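Local coordinates for extracellular solute-binding protein, family 1 (Bifidobacterium longum subsp. infantis ATCC 15697, PDB 3OMB), which probably captures a solute outside the cell for uptake by an ABC transporter, and binds a magnesium ion, at residues 42-47 with 96-101; 132-137 with 426-431; 166-171 with 324-329; 249-254 with 458-463. One frame throughout, in Å; residues are numbered along the deposited sequence. Where two conformers were deposited one is given.

Contact 1: 42-47 with 96-101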
loop_
_atom_site.group_PDB
_atom_site.type_symbol
_atom_site.label_atom_id
_atom_site.label_comp_id
_atom_site.label_asym_id
_atom_site.label_seq_id
_atom_site.Cartn_x
_atom_site.Cartn_y
_atom_site.Cartn_z
ATOM N N VAL A 42 -20.249 -13.471 -20.408
ATOM C CA VAL A 42 -19.257 -12.458 -20.113
ATOM C C VAL A 42 -18.022 -13.132 -19.513
ATOM O O VAL A 42 -18.103 -13.767 -18.450
ATOM C CB VAL A 42 -19.813 -11.388 -19.144
ATOM C CG1 VAL A 42 -18.811 -10.237 -18.962
ATOM C CG2 VAL A 42 -21.139 -10.848 -19.633
ATOM N N THR A 43 -16.888 -12.993 -20.200
ATOM C CA THR A 43 -15.597 -13.417 -19.649
ATOM C C THR A 43 -15.065 -12.355 -18.707
ATOM O O THR A 43 -15.096 -11.166 -19.012
ATOM C CB THR A 43 -14.547 -13.694 -20.748
ATOM O OG1 THR A 43 -14.510 -12.593 -21.658
ATOM C CG2 THR A 43 -14.896 -14.963 -21.524
ATOM N N VAL A 44 -14.595 -12.787 -17.548
ATOM C CA VAL A 44 -14.072 -11.885 -16.537
ATOM C C VAL A 44 -12.779 -12.449 -16.012
ATOM O O VAL A 44 -12.763 -13.536 -15.427
ATOM C CB VAL A 44 -15.041 -11.736 -15.352
ATOM C CG1 VAL A 44 -14.482 -10.739 -14.321
ATOM C CG2 VAL A 44 -16.405 -11.295 -15.834
ATOM N N LEU A 45 -11.694 -11.716 -16.218
ATOM C CA LEU A 45 -10.421 -12.048 -15.598
ATOM C C LEU A 45 -10.427 -11.429 -14.180
ATOM O O LEU A 45 -10.856 -10.299 -14.015
ATOM C CB LEU A 45 -9.277 -11.472 -16.422
ATOM C CG LEU A 45 -7.942 -11.586 -15.689
ATOM C CD1 LEU A 45 -7.120 -12.696 -16.283
ATOM C CD2 LEU A 45 -7.225 -10.250 -15.704
ATOM N N VAL A 46 -9.979 -12.186 -13.177
ATOM C CA VAL A 46 -9.957 -11.734 -11.784
ATOM C C VAL A 46 -8.665 -12.215 -11.099
ATOM O O VAL A 46 -8.362 -13.411 -11.049
ATOM C CB VAL A 46 -11.224 -12.198 -10.970
ATOM C CG1 VAL A 46 -11.428 -13.727 -11.024
ATOM C CG2 VAL A 46 -11.147 -11.706 -9.546
ATOM N N LYS A 47 -7.908 -11.265 -10.591
ATOM C CA LYS A 47 -6.724 -11.563 -9.794
ATOM C C LYS A 47 -7.162 -11.975 -8.393
ATOM O O LYS A 47 -8.082 -11.372 -7.831
ATOM C CB LYS A 47 -5.840 -10.325 -9.717
ATOM C CG LYS A 47 -4.444 -10.598 -9.157
ATOM C CD LYS A 47 -3.744 -9.305 -8.822
ATOM C CE LYS A 47 -2.854 -8.859 -9.951
ATOM N NZ LYS A 47 -2.457 -7.431 -9.754
ATOM N N ALA A 96 -9.948 -10.614 -21.627
ATOM C CA ALA A 96 -11.288 -10.915 -21.132
ATOM C C ALA A 96 -12.181 -9.686 -21.311
ATOM O O ALA A 96 -11.679 -8.561 -21.376
ATOM C CB ALA A 96 -11.229 -11.337 -19.686
ATOM N N ASP A 97 -13.490 -9.891 -21.396
ATOM C CA ASP A 97 -14.437 -8.772 -21.501
ATOM C C ASP A 97 -14.306 -7.774 -20.352
ATOM O O ASP A 97 -14.258 -6.570 -20.569
ATOM C CB ASP A 97 -15.884 -9.270 -21.539
ATOM C CG ASP A 97 -16.186 -10.140 -22.748
ATOM O OD1 ASP A 97 -15.472 -10.010 -23.775
ATOM O OD2 ASP A 97 -17.152 -10.952 -22.659
ATOM N N VAL A 98 -14.301 -8.303 -19.132
ATOM C CA VAL A 98 -14.168 -7.514 -17.924
ATOM C C VAL A 98 -12.901 -7.997 -17.221
ATOM O O VAL A 98 -12.640 -9.198 -17.151
ATOM C CB VAL A 98 -15.410 -7.667 -17.003
ATOM C CG1 VAL A 98 -15.225 -6.913 -15.646
ATOM C CG2 VAL A 98 -16.688 -7.208 -17.725
ATOM N N ASN A 99 -12.116 -7.057 -16.704
ATOM C CA ASN A 99 -10.839 -7.396 -16.103
ATOM C C ASN A 99 -10.714 -6.735 -14.745
ATOM O O ASN A 99 -10.797 -5.506 -14.632
ATOM C CB ASN A 99 -9.703 -6.960 -17.017
ATOM C CG ASN A 99 -9.785 -7.598 -18.372
ATOM O OD1 ASN A 99 -9.273 -8.681 -18.569
ATOM N ND2 ASN A 99 -10.463 -6.945 -19.307
ATOM N N LEU A 100 -10.523 -7.568 -13.725
ATOM C CA LEU A 100 -10.420 -7.108 -12.347
ATOM C C LEU A 100 -8.972 -7.178 -11.872
ATOM O O LEU A 100 -8.404 -8.261 -11.749
ATOM C CB LEU A 100 -11.352 -7.918 -11.418
ATOM C CG LEU A 100 -12.812 -8.091 -11.874
ATOM C CD1 LEU A 100 -13.625 -8.783 -10.794
ATOM C CD2 LEU A 100 -13.483 -6.765 -12.273
ATOM N N ASN A 101 -8.390 -6.010 -11.613
ATOM C CA ASN A 101 -6.993 -5.877 -11.233
ATOM C C ASN A 101 -6.078 -6.573 -12.227
ATOM O O ASN A 101 -5.106 -7.208 -11.839
ATOM C CB ASN A 101 -6.732 -6.391 -9.813
ATOM C CG ASN A 101 -7.225 -5.435 -8.746
ATOM O OD1 ASN A 101 -6.774 -4.300 -8.659
ATOM N ND2 ASN A 101 -8.138 -5.902 -7.912
HETATM O O HOH W 1 -9.335 -8.833 -8.257
#
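Thr43 and Asp97 grip each other twice where strand 98-100 begins to run beside strand 41-48. The hydroxyl OG1 of Thr43 sits between its own backbone N and carbonyl carbon (chi1 49°), which brings it to within 2.9 Å of Asp97 N to accept a nearly straight hydrogen bond. In return, Thr43 N gives its hydrogen to Asp97 OD2 at 3.2 Å, meeting that oxygen from above the carboxylate plane. Replacing Asp97 by an alanine would remove the carboxylate and probably leave Thr43 N without this acceptor. Beyond it the strands follow regular parallel pairing: Thr43 O receives the N-H of Val98 and Leu45 O that of Leu100, while Leu45 N points to Val98 O at 2.8 Å.

Leu100 illustrates how the apolar face is filled. Its CB and CG ride over Leu45 O, both at 3.6 Å; CG also meets Val44 CG1 at 4.0 Å, and CD1 reaches Val46 CG2 at the same separation. Helix 363-373 covers this face, with Leu373 against Leu100 and Leu369 against Val44. On the other face Leu45 CB packs on Ala96 CB, 3.8 Å away, and Asn99 turns its amide nitrogen to Ala96 O and to Ser355 O on the neighbouring strand. The sheet order 71-78, 41-48, 98-100, 352-356, the last strand antiparallel, is consistent with the first lobe of a type II solute-binding protein. The chemistry implies a division of labour, in which backbone bonds and the Thr43-Asp97 exchange set the register while aliphatic branches hold the sheet to its helix.

Contact 2: 132-137 with 426-431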
loop_
_atom_site.group_PDB
_atom_site.type_symbol
_atom_site.label_atom_id
_atom_site.label_comp_id
_atom_site.label_asym_id
_atom_site.label_seq_id
_atom_site.Cartn_x
_atom_site.Cartn_y
_atom_site.Cartn_z
ATOM N N PHE A 132 -17.266 8.336 -7.599
ATOM C CA PHE A 132 -16.519 9.542 -7.955
ATOM C C PHE A 132 -17.040 10.770 -7.202
ATOM O O PHE A 132 -16.263 11.651 -6.847
ATOM C CB PHE A 132 -16.570 9.835 -9.458
ATOM C CG PHE A 132 -15.815 8.836 -10.332
ATOM C CD1 PHE A 132 -15.005 7.828 -9.773
ATOM C CD2 PHE A 132 -15.882 8.944 -11.727
ATOM C CE1 PHE A 132 -14.301 6.933 -10.601
ATOM C CE2 PHE A 132 -15.179 8.050 -12.559
ATOM C CZ PHE A 132 -14.387 7.052 -11.992
ATOM N N LYS A 133 -18.341 10.826 -6.931
ATOM C CA LYS A 133 -18.892 11.995 -6.269
ATOM C C LYS A 133 -18.447 12.065 -4.806
ATOM O O LYS A 133 -18.028 13.130 -4.337
ATOM C CB LYS A 133 -20.412 12.036 -6.385
ATOM C CG LYS A 133 -21.038 13.269 -5.744
ATOM C CD LYS A 133 -22.546 13.195 -5.779
ATOM C CE LYS A 133 -23.148 14.084 -4.705
ATOM N NZ LYS A 133 -24.582 14.352 -5.008
ATOM N N GLN A 134 -18.520 10.943 -4.099
ATOM C CA GLN A 134 -18.103 10.883 -2.702
ATOM C C GLN A 134 -16.565 10.879 -2.479
ATOM O O GLN A 134 -16.083 11.365 -1.450
ATOM C CB GLN A 134 -18.729 9.648 -2.037
ATOM C CG GLN A 134 -18.737 9.732 -0.530
ATOM C CD GLN A 134 -19.381 8.527 0.082
ATOM O OE1 GLN A 134 -18.701 7.561 0.408
ATOM N NE2 GLN A 134 -20.703 8.553 0.197
ATOM N N LYS A 135 -15.815 10.331 -3.434
ATOM C CA LYS A 135 -14.370 10.195 -3.311
ATOM C C LYS A 135 -13.718 10.835 -4.535
ATOM O O LYS A 135 -13.341 10.134 -5.490
ATOM C CB LYS A 135 -13.968 8.716 -3.254
ATOM C CG LYS A 135 -14.790 7.818 -2.328
ATOM C CD LYS A 135 -14.406 8.018 -0.898
ATOM C CE LYS A 135 -15.272 7.181 0.038
ATOM N NZ LYS A 135 -14.668 7.264 1.410
ATOM N N PRO A 136 -13.564 12.167 -4.521
ATOM C CA PRO A 136 -13.021 12.794 -5.729
ATOM C C PRO A 136 -11.597 12.359 -6.051
ATOM O O PRO A 136 -11.158 12.526 -7.195
ATOM C CB PRO A 136 -13.088 14.298 -5.433
ATOM C CG PRO A 136 -13.735 14.437 -4.092
ATOM C CD PRO A 136 -13.686 13.115 -3.403
ATOM N N ASP A 137 -10.868 11.809 -5.083
ATOM C CA ASP A 137 -9.521 11.311 -5.413
ATOM C C ASP A 137 -9.548 10.028 -6.277
ATOM O O ASP A 137 -8.597 9.762 -7.025
ATOM C CB ASP A 137 -8.641 11.140 -4.169
ATOM C CG ASP A 137 -8.082 12.491 -3.628
ATOM O OD1 ASP A 137 -8.461 13.596 -4.124
ATOM O OD2 ASP A 137 -7.252 12.437 -2.688
ATOM N N ILE A 426 -16.515 0.710 -1.028
ATOM C CA ILE A 426 -17.299 0.662 0.201
ATOM C C ILE A 426 -17.655 2.095 0.516
ATOM O O ILE A 426 -16.753 2.901 0.808
ATOM C CB ILE A 426 -16.510 0.086 1.408
ATOM C CG1 ILE A 426 -15.971 -1.325 1.116
ATOM C CG2 ILE A 426 -17.396 0.075 2.692
ATOM C CD1 ILE A 426 -17.020 -2.345 0.889
ATOM N N PRO A 427 -18.963 2.424 0.460
ATOM C CA PRO A 427 -19.409 3.817 0.626
ATOM C C PRO A 427 -19.313 4.269 2.089
ATOM O O PRO A 427 -19.348 3.424 2.992
ATOM C CB PRO A 427 -20.858 3.774 0.159
ATOM C CG PRO A 427 -21.310 2.317 0.518
ATOM C CD PRO A 427 -20.087 1.471 0.312
ATOM N N ASP A 428 -19.202 5.582 2.319
ATOM C CA ASP A 428 -19.051 6.105 3.686
ATOM C C ASP A 428 -20.254 5.810 4.559
ATOM O O ASP A 428 -20.135 5.741 5.799
ATOM C CB ASP A 428 -18.794 7.594 3.699
ATOM C CG ASP A 428 -17.382 7.949 3.261
ATOM O OD1 ASP A 428 -16.535 7.022 3.120
ATOM O OD2 ASP A 428 -17.133 9.163 3.052
ATOM N N GLU A 429 -21.410 5.626 3.927
ATOM C CA GLU A 429 -22.622 5.358 4.699
ATOM C C GLU A 429 -22.628 3.924 5.269
ATOM O O GLU A 429 -23.429 3.623 6.131
ATOM C CB GLU A 429 -23.908 5.733 3.910
ATOM C CG GLU A 429 -24.055 5.058 2.548
ATOM C CD GLU A 429 -23.365 5.794 1.360
ATOM O OE1 GLU A 429 -22.457 6.660 1.547
ATOM O OE2 GLU A 429 -23.743 5.457 0.196
ATOM N N ALA A 430 -21.712 3.061 4.814
ATOM C CA ALA A 430 -21.634 1.693 5.338
ATOM C C ALA A 430 -20.857 1.617 6.651
ATOM O O ALA A 430 -19.769 2.181 6.764
ATOM C CB ALA A 430 -21.012 0.773 4.341
ATOM N N THR A 431 -21.440 0.924 7.627
ATOM C CA THR A 431 -20.819 0.648 8.915
ATOM C C THR A 431 -20.619 -0.857 9.018
ATOM O O THR A 431 -21.586 -1.621 8.974
ATOM C CB THR A 431 -21.679 1.163 10.127
ATOM O OG1 THR A 431 -21.936 2.558 9.968
ATOM C CG2 THR A 431 -20.942 0.951 11.476
HETATM O O HOH W 2 -15.492 10.424 1.708
#
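Gln134 sets OE1 over the carboxylate carbon of Asp428, 3.2 Å from CG, the amide and carboxylate planes 20° apart. Both ends of the amide are engaged, OE1 by a backbone N-H and NE2 by a carboxylate. OE1 accepts a hydrogen bond from Asp428 N at 2.8 Å, and NE2 donates to Glu429 OE1 at 2.9 Å. This second bond lies in the amide plane and uses the syn lone pair of the carboxylate. The side chain gets there by stretching out fully beyond CG (chi2 179°) from the end of helix 126-134. Its target is a type I beta turn, Pro427 to Ala430, closed by Ala430 N to Pro427 O at 3.0 Å, so one glutamine addresses the two central residues of the turn. A leucine in its place would probably leave Asp428 N and Glu429 OE1 without these mates.

Lys135, at the junction with helix 136-142, and Asp428 reach toward each other from opposite directions, and NZ forms a salt bridge to OD1 on the syn side; the deposited length is unusually short and its exact value doubtful. The same ammonium also forms a salt bridge with Glu348, so it probably offsets the charge of both carboxylates, and Lys158 NZ binds Asp428 O.

Contact 3: 166-171 with 324-329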
loop_
_atom_site.group_PDB
_atom_site.type_symbol
_atom_site.label_atom_id
_atom_site.label_comp_id
_atom_site.label_asym_id
_atom_site.label_seq_id
_atom_site.Cartn_x
_atom_site.Cartn_y
_atom_site.Cartn_z
ATOM N N HIS A 166 3.230 2.598 10.383
ATOM C CA HIS A 166 3.249 3.035 11.771
ATOM C C HIS A 166 4.545 2.615 12.418
ATOM O O HIS A 166 5.246 1.755 11.886
ATOM C CB HIS A 166 2.059 2.460 12.533
ATOM C CG HIS A 166 0.795 2.515 11.741
ATOM N ND1 HIS A 166 0.371 1.462 10.962
ATOM C CD2 HIS A 166 -0.068 3.531 11.508
ATOM C CE1 HIS A 166 -0.737 1.807 10.327
ATOM N NE2 HIS A 166 -1.029 3.056 10.646
HETATM N N MSE A 167 4.880 3.270 13.526
HETATM C CA MSE A 167 6.060 2.952 14.301
HETATM C C MSE A 167 5.575 2.435 15.648
HETATM O O MSE A 167 4.858 3.123 16.369
HETATM C CB MSE A 167 6.896 4.223 14.490
HETATM C CG MSE A 167 8.141 4.005 15.309
HETATM SE SE MSE A 167 9.205 5.604 15.305
HETATM C CE MSE A 167 10.861 4.875 15.998
ATOM N N LEU A 168 5.957 1.218 15.984
ATOM C CA LEU A 168 5.434 0.525 17.157
ATOM C C LEU A 168 6.501 0.394 18.220
ATOM O O LEU A 168 7.673 0.149 17.911
ATOM C CB LEU A 168 4.969 -0.873 16.759
ATOM C CG LEU A 168 4.014 -0.926 15.577
ATOM C CD1 LEU A 168 3.767 -2.381 15.149
ATOM C CD2 LEU A 168 2.676 -0.154 15.910
ATOM N N ILE A 169 6.113 0.524 19.480
ATOM C CA ILE A 169 7.098 0.421 20.565
ATOM C C ILE A 169 6.554 -0.388 21.724
ATOM O O ILE A 169 5.334 -0.351 21.999
ATOM C CB ILE A 169 7.599 1.807 21.039
ATOM C CG1 ILE A 169 8.709 1.629 22.094
ATOM C CG2 ILE A 169 6.444 2.680 21.582
ATOM C CD1 ILE A 169 9.592 2.844 22.263
ATOM N N ASN A 170 7.442 -1.143 22.382
ATOM C CA ASN A 170 7.051 -1.904 23.545
ATOM C C ASN A 170 6.900 -0.965 24.738
ATOM O O ASN A 170 7.875 -0.636 25.403
ATOM C CB ASN A 170 8.022 -3.051 23.849
ATOM C CG ASN A 170 7.457 -4.048 24.875
ATOM O OD1 ASN A 170 6.847 -3.665 25.855
ATOM N ND2 ASN A 170 7.669 -5.330 24.635
ATOM N N LYS A 171 5.653 -0.566 24.976
ATOM C CA LYS A 171 5.231 0.290 26.075
ATOM C C LYS A 171 5.404 -0.362 27.472
ATOM O O LYS A 171 5.752 0.312 28.431
ATOM C CB LYS A 171 3.768 0.674 25.801
ATOM C CG LYS A 171 3.045 1.538 26.821
ATOM C CD LYS A 171 3.683 2.888 27.049
ATOM C CE LYS A 171 2.778 3.701 27.999
ATOM N NZ LYS A 171 3.412 4.977 28.298
ATOM N N TYR A 324 2.428 -3.465 23.389
ATOM C CA TYR A 324 2.869 -2.559 22.321
ATOM C C TYR A 324 1.858 -1.470 22.013
ATOM O O TYR A 324 0.659 -1.726 22.079
ATOM C CB TYR A 324 3.155 -3.364 21.034
ATOM C CG TYR A 324 4.382 -4.225 21.161
ATOM C CD1 TYR A 324 4.302 -5.515 21.697
ATOM C CD2 TYR A 324 5.643 -3.729 20.772
ATOM C CE1 TYR A 324 5.460 -6.309 21.844
ATOM C CE2 TYR A 324 6.785 -4.492 20.911
ATOM C CZ TYR A 324 6.696 -5.781 21.437
ATOM O OH TYR A 324 7.835 -6.536 21.551
ATOM N N ILE A 325 2.351 -0.276 21.658
ATOM C CA ILE A 325 1.510 0.822 21.155
ATOM C C ILE A 325 2.152 1.433 19.918
ATOM O O ILE A 325 3.347 1.244 19.678
ATOM C CB ILE A 325 1.289 1.965 22.207
ATOM C CG1 ILE A 325 2.612 2.699 22.537
ATOM C CG2 ILE A 325 0.548 1.438 23.475
ATOM C CD1 ILE A 325 2.439 3.901 23.539
ATOM N N ALA A 326 1.376 2.187 19.144
ATOM C CA ALA A 326 1.966 3.043 18.115
ATOM C C ALA A 326 2.446 4.335 18.768
ATOM O O ALA A 326 1.804 4.816 19.687
ATOM C CB ALA A 326 0.956 3.322 16.988
HETATM N N MSE A 327 3.570 4.884 18.305
HETATM C CA MSE A 327 4.110 6.157 18.818
HETATM C C MSE A 327 4.293 7.156 17.667
HETATM O O MSE A 327 4.596 6.748 16.548
HETATM C CB MSE A 327 5.470 5.951 19.501
HETATM C CG MSE A 327 6.509 5.282 18.585
HETATM SE SE MSE A 327 8.265 5.107 19.391
HETATM C CE MSE A 327 8.835 6.953 19.293
ATOM N N PRO A 328 4.140 8.462 17.945
ATOM C CA PRO A 328 4.477 9.456 16.949
ATOM C C PRO A 328 5.964 9.359 16.626
ATOM O O PRO A 328 6.759 8.995 17.510
ATOM C CB PRO A 328 4.188 10.782 17.662
ATOM C CG PRO A 328 3.229 10.416 18.797
ATOM C CD PRO A 328 3.613 9.055 19.198
ATOM N N VAL A 329 6.355 9.671 15.393
ATOM C CA VAL A 329 7.781 9.576 15.075
ATOM C C VAL A 329 8.622 10.648 15.833
ATOM O O VAL A 329 8.193 11.784 15.929
ATOM C CB VAL A 329 8.032 9.624 13.560
ATOM C CG1 VAL A 329 7.961 11.051 13.009
ATOM C CG2 VAL A 329 9.373 8.961 13.229
#
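Ile169 and Ile325 exchange two backbone hydrogen bonds, Ile169 N to Ile325 O at 2.9 Å and Ile325 N to Ile169 O at 3.0 Å, and Met327 N adds a third to Met167 O at 2.9 Å. All three are nearly straight. At the end of the pairing Asn170 divides its amide between tasks: OD1 caps helix 171-177 through Trp173 N, while ND2 serves Gln323 OE1 and gives a weak bond to Tyr324 OH at 3.3 Å. That phenol oxygen is held more firmly by Thr305 O. With its CG swung away from the backbone N (chi1 -167°), the asparagine lies over one face of the Tyr324 ring toward its rim, amide and ring inclined by 53°, and Phe317 stacks on the tyrosine.

These pairs form the edge of a mixed sheet, where strand 324-326 runs antiparallel to strand 166-170 and strand 305-310 flanks the latter on its other side; this is consistent with the second lobe of a type II solute-binding protein. The side chain of Asn170 is about 10 Å from the bound magnesium ion and nearer to that of Asn201, one of its ligands.

Outward from the bonds, the two selenomethionines pack with their aliphatic neighbours. With CG between its backbone N and carbonyl carbon (chi1 56°) and SE extended beyond it, Met327 brings SE to Ile169 CG2 at 3.7 Å. Its CG meets CG of Met167 at 3.9 Å, and Met167 SE continues to Val329 CG2 at 4.0 Å. On the face of Tyr324, Leu168 CD2 rests against Ala326; on the face of Ile169, Ile325 CD1 meets CD of Lys171.

Contact 4: 249-254 with 458-463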
loop_
_atom_site.group_PDB
_atom_site.type_symbol
_atom_site.label_atom_id
_atom_site.label_comp_id
_atom_site.label_asym_id
_atom_site.label_seq_id
_atom_site.Cartn_x
_atom_site.Cartn_y
_atom_site.Cartn_z
ATOM N N TYR A 249 9.590 13.045 -3.451
ATOM C CA TYR A 249 8.708 13.698 -2.513
ATOM C C TYR A 249 8.420 15.110 -3.003
ATOM O O TYR A 249 8.995 15.540 -4.006
ATOM C CB TYR A 249 9.340 13.716 -1.126
ATOM C CG TYR A 249 10.499 14.673 -0.922
ATOM C CD1 TYR A 249 11.804 14.312 -1.286
ATOM C CD2 TYR A 249 10.306 15.919 -0.315
ATOM C CE1 TYR A 249 12.880 15.159 -1.049
ATOM C CE2 TYR A 249 11.384 16.774 -0.079
ATOM C CZ TYR A 249 12.663 16.377 -0.440
ATOM O OH TYR A 249 13.721 17.230 -0.228
ATOM N N ALA A 250 7.521 15.821 -2.320
ATOM C CA ALA A 250 7.289 17.239 -2.612
ATOM C C ALA A 250 7.272 18.087 -1.351
ATOM O O ALA A 250 6.909 17.630 -0.259
ATOM C CB ALA A 250 5.998 17.434 -3.404
ATOM N N LYS A 251 7.678 19.335 -1.506
ATOM C CA LYS A 251 7.532 20.312 -0.436
ATOM C C LYS A 251 7.326 21.669 -1.092
ATOM O O LYS A 251 8.005 22.001 -2.067
ATOM C CB LYS A 251 8.727 20.270 0.539
ATOM C CG LYS A 251 8.539 21.176 1.751
ATOM C CD LYS A 251 9.116 20.647 3.093
ATOM C CE LYS A 251 10.442 19.913 2.958
ATOM N NZ LYS A 251 11.124 19.866 4.280
ATOM N N ASN A 252 6.335 22.413 -0.599
ATOM C CA ASN A 252 5.986 23.730 -1.142
ATOM C C ASN A 252 5.748 23.713 -2.642
ATOM O O ASN A 252 6.077 24.668 -3.342
ATOM C CB ASN A 252 7.070 24.746 -0.809
ATOM C CG ASN A 252 7.421 24.740 0.652
ATOM O OD1 ASN A 252 8.525 24.329 1.035
ATOM N ND2 ASN A 252 6.485 25.154 1.482
ATOM N N GLY A 253 5.217 22.597 -3.134
ATOM C CA GLY A 253 4.873 22.483 -4.552
ATOM C C GLY A 253 6.023 22.069 -5.466
ATOM O O GLY A 253 5.840 22.020 -6.667
ATOM N N VAL A 254 7.198 21.780 -4.906
ATOM C CA VAL A 254 8.352 21.389 -5.727
ATOM C C VAL A 254 8.783 19.951 -5.456
ATOM O O VAL A 254 9.071 19.573 -4.311
ATOM C CB VAL A 254 9.553 22.345 -5.554
ATOM C CG1 VAL A 254 10.072 22.293 -4.153
ATOM C CG2 VAL A 254 10.677 22.004 -6.534
ATOM N N VAL A 458 -1.439 18.332 -0.643
ATOM C CA VAL A 458 -1.189 18.603 -2.059
ATOM C C VAL A 458 0.205 19.198 -2.259
ATOM O O VAL A 458 0.941 18.708 -3.077
ATOM C CB VAL A 458 -2.286 19.502 -2.692
ATOM C CG1 VAL A 458 -1.857 20.016 -4.052
ATOM C CG2 VAL A 458 -3.607 18.724 -2.838
ATOM N N LYS A 459 0.584 20.215 -1.490
ATOM C CA LYS A 459 1.837 20.938 -1.736
ATOM C C LYS A 459 3.058 20.177 -1.193
ATOM O O LYS A 459 4.176 20.362 -1.673
ATOM C CB LYS A 459 1.754 22.339 -1.120
ATOM C CG LYS A 459 1.027 23.398 -1.986
ATOM C CD LYS A 459 0.789 24.768 -1.230
ATOM C CE LYS A 459 2.064 25.419 -0.596
ATOM N NZ LYS A 459 2.912 26.389 -1.425
ATOM N N ASP A 460 2.819 19.296 -0.218
ATOM C CA ASP A 460 3.893 18.585 0.497
ATOM C C ASP A 460 3.818 17.067 0.359
ATOM O O ASP A 460 4.467 16.317 1.106
ATOM C CB ASP A 460 3.872 18.960 1.979
ATOM C CG ASP A 460 3.951 20.462 2.210
ATOM O OD1 ASP A 460 4.686 21.168 1.472
ATOM O OD2 ASP A 460 3.283 20.941 3.153
ATOM N N TYR A 461 3.023 16.607 -0.594
ATOM C CA TYR A 461 2.805 15.182 -0.815
ATOM C C TYR A 461 2.380 15.065 -2.261
ATOM O O TYR A 461 1.475 15.771 -2.695
ATOM C CB TYR A 461 1.686 14.657 0.082
ATOM C CG TYR A 461 1.457 13.153 -0.049
ATOM C CD1 TYR A 461 0.393 12.639 -0.816
ATOM C CD2 TYR A 461 2.296 12.249 0.586
ATOM C CE1 TYR A 461 0.179 11.276 -0.926
ATOM C CE2 TYR A 461 2.089 10.877 0.474
ATOM C CZ TYR A 461 1.035 10.399 -0.283
ATOM O OH TYR A 461 0.841 9.033 -0.386
ATOM N N ILE A 462 3.031 14.191 -3.014
ATOM C CA ILE A 462 2.621 13.949 -4.396
ATOM C C ILE A 462 1.412 13.012 -4.375
ATOM O O ILE A 462 1.553 11.848 -3.998
ATOM C CB ILE A 462 3.760 13.310 -5.201
ATOM C CG1 ILE A 462 4.972 14.244 -5.244
ATOM C CG2 ILE A 462 3.282 12.931 -6.617
ATOM C CD1 ILE A 462 6.302 13.524 -5.634
ATOM N N PRO A 463 0.219 13.511 -4.769
ATOM C CA PRO A 463 -0.957 12.674 -4.521
ATOM C C PRO A 463 -0.987 11.352 -5.295
ATOM O O PRO A 463 -0.305 11.190 -6.312
ATOM C CB PRO A 463 -2.139 13.596 -4.898
ATOM C CG PRO A 463 -1.589 14.996 -4.718
ATOM C CD PRO A 463 -0.166 14.863 -5.237
HETATM O O HOH W 3 6.248 14.230 -0.009
#
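Lys251 and Asp460 bring their CA atoms within 4.1 Å where a type I' turn, Lys251 to Val254, closes the two-stranded hairpin 248-257 against the loop 458-463. Inside the turn Lys251 and Val254 bond to each other in both directions, so the N-H groups of the two central residues are left to look outward, and the loop supplies acceptors for both. Asp460 OD1 takes Asn252 N at 2.9 Å in an almost straight bond, met nearly end-on to its C-O bond. Lys459 O takes Gly253 N, also at 2.9 Å. The backbone of Gly253, at positive phi (85°), would press a CB against the preceding carbonyl oxygen, which explains glycine there.

The other carboxylate oxygen of Asp460, OD2, accepts Asp456 N, which helps to fix the group. Ala250 O and Asp460 O, two acceptors, lie only 3.1 Å apart, and a water accepts from Ala250 N and donates to Asp460 O, which probably eases the repulsion.

The apolar part rests on Ile462, which Tyr530 of helix 519-534 also touches. Its CG1 packs on Ala250 CB at 3.8 Å, and its CD1 ends against the backbone of the hairpin, 3.7 Å from Tyr249 C.

Followed from the N terminus, the chain completes contact 1 early, when 96-101 returns beside 42-47 and closes a loop of 48 residues within the first sheet. Residues 132-137 then open contact 2, which closes only at 426-431. Within this long excursion 166-171 meets 324-329, so contact 3 is enclosed by contact 2. Contact 4 opens at 249-254, inside both, and closes at 458-463, beyond both; it therefore crosses contacts 2 and 3. Contacts 1 and 3 brace separate sheets on opposite sides of the chain's centre, their own centres 41 Å apart. Contact 2 ties a helix junction to a turn, and contact 4 a hairpin to the loop between helices 436-452 and 473-486.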